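Local structure of HD domain protein (Enterococcus faecalis, 4LRL) at residues Lys71-Ser76 and Gln265-Pro270; Gly139-Thr144 and Gly323-Tyr328. The protein probably hydrolyses deoxyribonucleoside triphosphates as a tetrameric HD-domain enzyme under allosteric control, and binds dGTP, dTTP and metal. One frame throughout, in Å; residues are numbered along the deposited sequence.

Contact 1. Residues Lys71-Ser76 and Gln265-Pro270. With TTP (thymidine-5'-triphosphate), chain S.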
loop_
_atom_site.group_PDB
_atom_site.type_symbol
_atom_site.label_atom_id
_atom_site.label_comp_id
_atom_site.label_asym_id
_atom_site.label_seq_id
_atom_site.Cartn_x
_atom_site.Cartn_y
_atom_site.Cartn_z
ATOM N N LYS C 71 -11.755 -23.324 2.946
ATOM C CA LYS C 71 -11.201 -22.205 2.179
ATOM C C LYS C 71 -12.314 -21.398 1.563
ATOM O O LYS C 71 -13.310 -21.957 1.106
ATOM C CB LYS C 71 -10.258 -22.682 1.080
ATOM C CG LYS C 71 -8.841 -23.032 1.552
ATOM C CD LYS C 71 -7.934 -23.376 0.359
ATOM C CE LYS C 71 -8.262 -24.747 -0.257
ATOM N NZ LYS C 71 -8.284 -25.916 0.716
ATOM N N GLN C 72 -12.133 -20.084 1.551
ATOM C CA GLN C 72 -13.111 -19.171 0.972
ATOM C C GLN C 72 -13.160 -19.279 -0.556
ATOM O O GLN C 72 -14.234 -19.217 -1.153
ATOM C CB GLN C 72 -12.813 -17.724 1.416
ATOM C CG GLN C 72 -13.596 -16.629 0.683
ATOM C CD GLN C 72 -15.032 -16.482 1.184
ATOM O OE1 GLN C 72 -15.393 -17.009 2.234
ATOM N NE2 GLN C 72 -15.852 -15.761 0.432
ATOM N N LEU C 73 -12.005 -19.447 -1.193
ATOM C CA LEU C 73 -11.980 -19.362 -2.656
ATOM C C LEU C 73 -11.796 -20.694 -3.369
ATOM O O LEU C 73 -11.656 -20.750 -4.610
ATOM C CB LEU C 73 -10.966 -18.329 -3.125
ATOM C CG LEU C 73 -11.434 -16.878 -3.092
ATOM C CD1 LEU C 73 -10.329 -16.009 -3.671
ATOM C CD2 LEU C 73 -12.753 -16.693 -3.847
ATOM N N GLY C 74 -11.833 -21.761 -2.581
ATOM C CA GLY C 74 -11.783 -23.120 -3.105
ATOM C C GLY C 74 -10.489 -23.386 -3.836
ATOM O O GLY C 74 -9.438 -23.565 -3.217
ATOM N N THR C 75 -10.575 -23.372 -5.156
ATOM C CA THR C 75 -9.482 -23.767 -6.016
ATOM C C THR C 75 -8.613 -22.597 -6.423
ATOM O O THR C 75 -7.556 -22.796 -7.017
ATOM C CB THR C 75 -10.004 -24.445 -7.296
ATOM O OG1 THR C 75 -10.985 -23.602 -7.907
ATOM C CG2 THR C 75 -10.622 -25.822 -6.978
ATOM N N SER C 76 -9.045 -21.383 -6.108
ATOM C CA SER C 76 -8.279 -20.191 -6.451
ATOM C C SER C 76 -6.843 -20.181 -5.925
ATOM O O SER C 76 -5.970 -19.585 -6.544
ATOM C CB SER C 76 -8.995 -18.930 -6.000
ATOM O OG SER C 76 -9.864 -18.483 -7.026
ATOM N N GLN C 265 -10.234 -11.286 -13.483
ATOM C CA GLN C 265 -8.832 -11.577 -13.194
ATOM C C GLN C 265 -8.663 -12.741 -12.234
ATOM O O GLN C 265 -7.674 -13.474 -12.317
ATOM C CB GLN C 265 -8.126 -10.346 -12.629
ATOM C CG GLN C 265 -7.812 -9.294 -13.678
ATOM C CD GLN C 265 -7.610 -7.894 -13.095
ATOM O OE1 GLN C 265 -7.274 -7.731 -11.917
ATOM N NE2 GLN C 265 -7.815 -6.871 -13.934
ATOM N N VAL C 266 -9.616 -12.906 -11.324
ATOM C CA VAL C 266 -9.474 -13.910 -10.275
ATOM C C VAL C 266 -10.516 -15.030 -10.372
ATOM O O VAL C 266 -10.170 -16.161 -10.716
ATOM C CB VAL C 266 -9.460 -13.264 -8.864
ATOM C CG1 VAL C 266 -9.418 -14.333 -7.753
ATOM C CG2 VAL C 266 -8.290 -12.303 -8.753
ATOM N N TYR C 267 -11.778 -14.709 -10.100
ATOM C CA TYR C 267 -12.819 -15.726 -10.003
ATOM C C TYR C 267 -12.979 -16.550 -11.279
ATOM O O TYR C 267 -13.271 -17.741 -11.201
ATOM C CB TYR C 267 -14.173 -15.124 -9.559
ATOM C CG TYR C 267 -14.111 -14.282 -8.281
ATOM C CD1 TYR C 267 -14.887 -13.136 -8.143
ATOM C CD2 TYR C 267 -13.265 -14.626 -7.225
ATOM C CE1 TYR C 267 -14.834 -12.360 -6.989
ATOM C CE2 TYR C 267 -13.200 -13.846 -6.071
ATOM C CZ TYR C 267 -13.992 -12.716 -5.965
ATOM O OH TYR C 267 -13.934 -11.938 -4.827
ATOM N N PHE C 268 -12.777 -15.924 -12.437
ATOM C CA PHE C 268 -12.991 -16.597 -13.717
ATOM C C PHE C 268 -11.720 -17.227 -14.287
ATOM O O PHE C 268 -11.738 -17.720 -15.414
ATOM C CB PHE C 268 -13.585 -15.641 -14.761
ATOM C CG PHE C 268 -14.969 -15.125 -14.425
ATOM C CD1 PHE C 268 -15.710 -15.660 -13.371
ATOM C CD2 PHE C 268 -15.543 -14.113 -15.197
ATOM C CE1 PHE C 268 -16.992 -15.191 -13.084
ATOM C CE2 PHE C 268 -16.824 -13.636 -14.922
ATOM C CZ PHE C 268 -17.547 -14.176 -13.856
ATOM N N HIS C 269 -10.626 -17.214 -13.516
ATOM C CA HIS C 269 -9.332 -17.682 -14.015
ATOM C C HIS C 269 -9.382 -19.126 -14.500
ATOM O O HIS C 269 -9.815 -20.016 -13.761
ATOM C CB HIS C 269 -8.221 -17.531 -12.977
ATOM C CG HIS C 269 -6.854 -17.496 -13.584
ATOM N ND1 HIS C 269 -6.237 -18.618 -14.096
ATOM C CD2 HIS C 269 -6.001 -16.466 -13.802
ATOM C CE1 HIS C 269 -5.060 -18.282 -14.596
ATOM N NE2 HIS C 269 -4.890 -16.981 -14.425
ATOM N N PRO C 270 -8.936 -19.359 -15.748
ATOM C CA PRO C 270 -8.964 -20.701 -16.371
ATOM C C PRO C 270 -8.197 -21.786 -15.608
ATOM O O PRO C 270 -8.643 -22.925 -15.553
ATOM C CB PRO C 270 -8.327 -20.473 -17.744
ATOM C CG PRO C 270 -8.492 -18.988 -18.010
ATOM C CD PRO C 270 -8.462 -18.315 -16.679
HETATM P PA TTP S . -0.911 -16.312 -15.564
HETATM O O1A TTP S . 0.073 -17.450 -15.632
HETATM O O2A TTP S . -2.384 -16.605 -15.633
HETATM O O3A TTP S . -0.596 -15.191 -16.691
HETATM P PB TTP S . 0.849 -14.603 -17.162
HETATM O O1B TTP S . 1.663 -14.250 -15.939
HETATM O O2B TTP S . 0.575 -13.469 -18.125
HETATM O O3B TTP S . 1.626 -15.808 -17.946
HETATM P PG TTP S . 1.010 -17.151 -18.647
HETATM O O1G TTP S . 2.058 -17.490 -19.693
HETATM O O2G TTP S . -0.336 -16.736 -19.218
HETATM O O3G TTP S . 0.931 -18.209 -17.570
HETATM O "O5'" TTP S . -0.646 -15.529 -14.187
HETATM C "C5'" TTP S . 0.467 -15.809 -13.337
HETATM C "C4'" TTP S . 0.230 -15.169 -11.976
HETATM O "O4'" TTP S . -0.256 -13.835 -12.161
HETATM C "C3'" TTP S . -0.816 -15.934 -11.181
HETATM O "O3'" TTP S . -0.409 -16.130 -9.831
HETATM C "C2'" TTP S . -2.030 -15.035 -11.158
HETATM C "C1'" TTP S . -1.485 -13.648 -11.457
HETATM N N1 TTP S . -2.461 -12.890 -12.245
HETATM C C2 TTP S . -2.887 -11.592 -11.817
HETATM O O2 TTP S . -2.428 -11.073 -10.768
HETATM N N3 TTP S . -3.792 -10.910 -12.552
HETATM C C4 TTP S . -4.299 -11.447 -13.680
HETATM O O4 TTP S . -5.137 -10.785 -14.337
HETATM C C5 TTP S . -3.895 -12.722 -14.118
HETATM C C5M TTP S . -4.446 -13.351 -15.381
HETATM C C6 TTP S . -2.965 -13.434 -13.371
HETATM O O HOH W 1 -8.524 -17.872 -9.611
#
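Leu73 and Ser76, brought close together by a turn in which Ser76 N bonds back to Leu73 O, meet Val266 and Tyr267 at the end of helix 249-267, with 7.3 Å from CA of Ser76 to CA of Tyr267. Leu73 does the closest touching: its CD2 methyl lies 3.6 Å from CE2 of Tyr267, obliquely to the ring, and the two side chains cross at about a right angle. The tyrosine's CG stands beside its own backbone N (chi1 -53°), which carries the outer ring nearer to Leu73, while its hydroxyl is bonded to Asp215. The polar link runs through a water 3.0 Å from OG of Ser76 that donates to O of Val266 at 2.6 Å. That carbonyl also accepts from His269 N, so two donors grip it where the helix breaks off. His269 NE2 then donates to O2A of the bound dTTP at 2.8 Å, and its ND1 takes the N-H of Val271, capping the next helix and fixing the imidazole's rotation. Arg233 of the second subunit and Arg41 of the third also bond the nucleotide, placing it at a subunit interface. The contact thus links the loop before helix 87-108, whose Leu73 binds dATP in another structure of this protein, with the junction of helices 249-267 and 270-291, while helix 206-219 packs on both Leu73 and Tyr267.

Contact 2. Residues Gly139-Thr144 and Gly323-Tyr328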
loop_
_atom_site.group_PDB
_atom_site.type_symbol
_atom_site.label_atom_id
_atom_site.label_comp_id
_atom_site.label_asym_id
_atom_site.label_seq_id
_atom_site.Cartn_x
_atom_site.Cartn_y
_atom_site.Cartn_z
ATOM N N GLY C 139 -20.251 -25.881 2.744
ATOM C CA GLY C 139 -19.346 -26.991 3.027
ATOM C C GLY C 139 -18.082 -26.838 2.199
ATOM O O GLY C 139 -17.894 -25.805 1.561
ATOM N N PRO C 140 -17.212 -27.871 2.188
ATOM C CA PRO C 140 -15.963 -27.799 1.430
ATOM C C PRO C 140 -16.229 -27.642 -0.065
ATOM O O PRO C 140 -17.179 -28.245 -0.582
ATOM C CB PRO C 140 -15.314 -29.160 1.702
ATOM C CG PRO C 140 -16.462 -30.081 2.058
ATOM C CD PRO C 140 -17.393 -29.191 2.829
ATOM N N TYR C 141 -15.407 -26.832 -0.741
ATOM C CA TYR C 141 -15.518 -26.602 -2.188
ATOM C C TYR C 141 -16.980 -26.530 -2.593
ATOM O O TYR C 141 -17.480 -27.353 -3.374
ATOM C CB TYR C 141 -14.778 -27.691 -2.974
ATOM C CG TYR C 141 -13.331 -27.821 -2.554
ATOM C CD1 TYR C 141 -12.942 -28.806 -1.660
ATOM C CD2 TYR C 141 -12.359 -26.930 -3.025
ATOM C CE1 TYR C 141 -11.624 -28.926 -1.260
ATOM C CE2 TYR C 141 -11.033 -27.044 -2.627
ATOM C CZ TYR C 141 -10.679 -28.047 -1.741
ATOM O OH TYR C 141 -9.387 -28.185 -1.326
ATOM N N SER C 142 -17.645 -25.527 -2.036
ATOM C CA SER C 142 -19.095 -25.445 -2.017
ATOM C C SER C 142 -19.732 -25.640 -3.389
ATOM O O SER C 142 -20.642 -26.457 -3.539
ATOM C CB SER C 142 -19.533 -24.132 -1.362
ATOM O OG SER C 142 -20.837 -23.780 -1.776
ATOM N N HIS C 143 -19.232 -24.920 -4.390
ATOM C CA HIS C 143 -19.811 -24.975 -5.739
ATOM C C HIS C 143 -19.715 -26.373 -6.395
ATOM O O HIS C 143 -20.681 -26.853 -6.998
ATOM C CB HIS C 143 -19.188 -23.899 -6.646
ATOM C CG HIS C 143 -19.872 -23.765 -7.971
ATOM N ND1 HIS C 143 -19.330 -24.251 -9.143
ATOM C CD2 HIS C 143 -21.078 -23.241 -8.303
ATOM C CE1 HIS C 143 -20.159 -24.011 -10.144
ATOM N NE2 HIS C 143 -21.232 -23.404 -9.660
ATOM N N THR C 144 -18.548 -27.008 -6.270
ATOM C CA THR C 144 -18.315 -28.346 -6.809
ATOM C C THR C 144 -19.165 -29.373 -6.066
ATOM O O THR C 144 -19.776 -30.249 -6.671
ATOM C CB THR C 144 -16.833 -28.743 -6.685
ATOM O OG1 THR C 144 -16.017 -27.707 -7.224
ATOM C CG2 THR C 144 -16.548 -30.031 -7.429
ATOM N N GLY C 323 -10.084 -30.530 4.756
ATOM C CA GLY C 323 -9.154 -31.533 5.224
ATOM C C GLY C 323 -9.684 -32.955 5.151
ATOM O O GLY C 323 -8.914 -33.901 4.990
ATOM N N VAL C 324 -10.996 -33.106 5.287
ATOM C CA VAL C 324 -11.625 -34.408 5.138
ATOM C C VAL C 324 -11.423 -34.905 3.708
ATOM O O VAL C 324 -10.947 -36.025 3.499
ATOM C CB VAL C 324 -13.137 -34.381 5.526
ATOM C CG1 VAL C 324 -13.841 -35.653 5.067
ATOM C CG2 VAL C 324 -13.300 -34.208 7.042
ATOM N N LEU C 325 -11.744 -34.051 2.737
ATOM C CA LEU C 325 -11.635 -34.404 1.319
ATOM C C LEU C 325 -10.214 -34.749 0.903
ATOM O O LEU C 325 -9.982 -35.798 0.297
ATOM C CB LEU C 325 -12.199 -33.298 0.424
ATOM C CG LEU C 325 -13.721 -33.117 0.420
ATOM C CD1 LEU C 325 -14.123 -32.052 -0.572
ATOM C CD2 LEU C 325 -14.408 -34.399 0.069
ATOM N N SER C 326 -9.263 -33.880 1.241
ATOM C CA SER C 326 -7.879 -34.098 0.844
ATOM C C SER C 326 -7.307 -35.370 1.474
ATOM O O SER C 326 -6.536 -36.088 0.839
ATOM C CB SER C 326 -7.006 -32.870 1.123
ATOM O OG SER C 326 -7.101 -32.476 2.472
ATOM N N THR C 327 -7.721 -35.662 2.706
ATOM C CA THR C 327 -7.322 -36.896 3.375
ATOM C C THR C 327 -7.783 -38.135 2.590
ATOM O O THR C 327 -7.005 -39.063 2.354
ATOM C CB THR C 327 -7.827 -36.934 4.827
ATOM O OG1 THR C 327 -7.274 -35.823 5.550
ATOM C CG2 THR C 327 -7.421 -38.248 5.521
ATOM N N TYR C 328 -9.039 -38.128 2.160
ATOM C CA TYR C 328 -9.559 -39.231 1.372
ATOM C C TYR C 328 -8.883 -39.313 0.003
ATOM O O TYR C 328 -8.563 -40.419 -0.455
ATOM C CB TYR C 328 -11.090 -39.172 1.252
ATOM C CG TYR C 328 -11.845 -39.334 2.562
ATOM C CD1 TYR C 328 -13.151 -38.851 2.696
ATOM C CD2 TYR C 328 -11.262 -39.958 3.668
ATOM C CE1 TYR C 328 -13.858 -38.995 3.893
ATOM C CE2 TYR C 328 -11.961 -40.100 4.874
ATOM C CZ TYR C 328 -13.257 -39.616 4.973
ATOM O OH TYR C 328 -13.960 -39.755 6.150
#
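Leu325 reaches Pro140 and Tyr141 because its CG lies beside the backbone N (chi1 -71°) and its CD1 continues the chain outward (chi2 -176°), so one methyl ends the side chain and does all the close touching. Tyr141 has the matching first torsion, CG beside its backbone N at -55°, and sits at the N-cap position of helix 142-149, where its positive phi helps turn the chain into the helix. The methyl arrives at the rim of the tyrosine ring, near its plane, with Leu325 CD1 3.6 Å from Tyr141 CD1. Here the two side chains run past each other in opposite directions. Pro140 is met differently: its ring lies across the leucine at roughly a right angle, its CB 3.9 Å and its CG 4.0 Å from Leu325 CD1. Asp322, in the first turn of helix 322-332, touches both Pro140 and Tyr141, and Leu279 of helix 270-291 also packs on the tyrosine, while Val324 and Thr327 of helix 322-332 pack against the third subunit. The hydroxyl of Tyr141, at the far end of its ring, probably bonds to Lys71. Between 139-144 and 323-328 themselves the contact is apolar and no polar pair joins them, which implies that shape and burial hold the two together.

How the contacts relate
Both contacts are buried, with centres 15 Å apart, and they meet at one tyrosine: besides the probable bond from Lys71 of contact 1, the ring of Tyr141 in contact 2 has Gly74 packed on it. Lys71 also forms a salt bridge to Asp322, so the loop of contact 1 reaches the helix used by contact 2. Helix 270-291 is shared: Pro270 of contact 1 begins it, and its Leu279 packs on Tyr141. Contact 1, nearer the centre of the chain, mixes a small apolar patch with a water bridge and leads to the dTTP pocket, while contact 2 is hydrocarbon packing. Leu73 and His143 both bind dATP in other structures of this protein, though none is bound to this chain here.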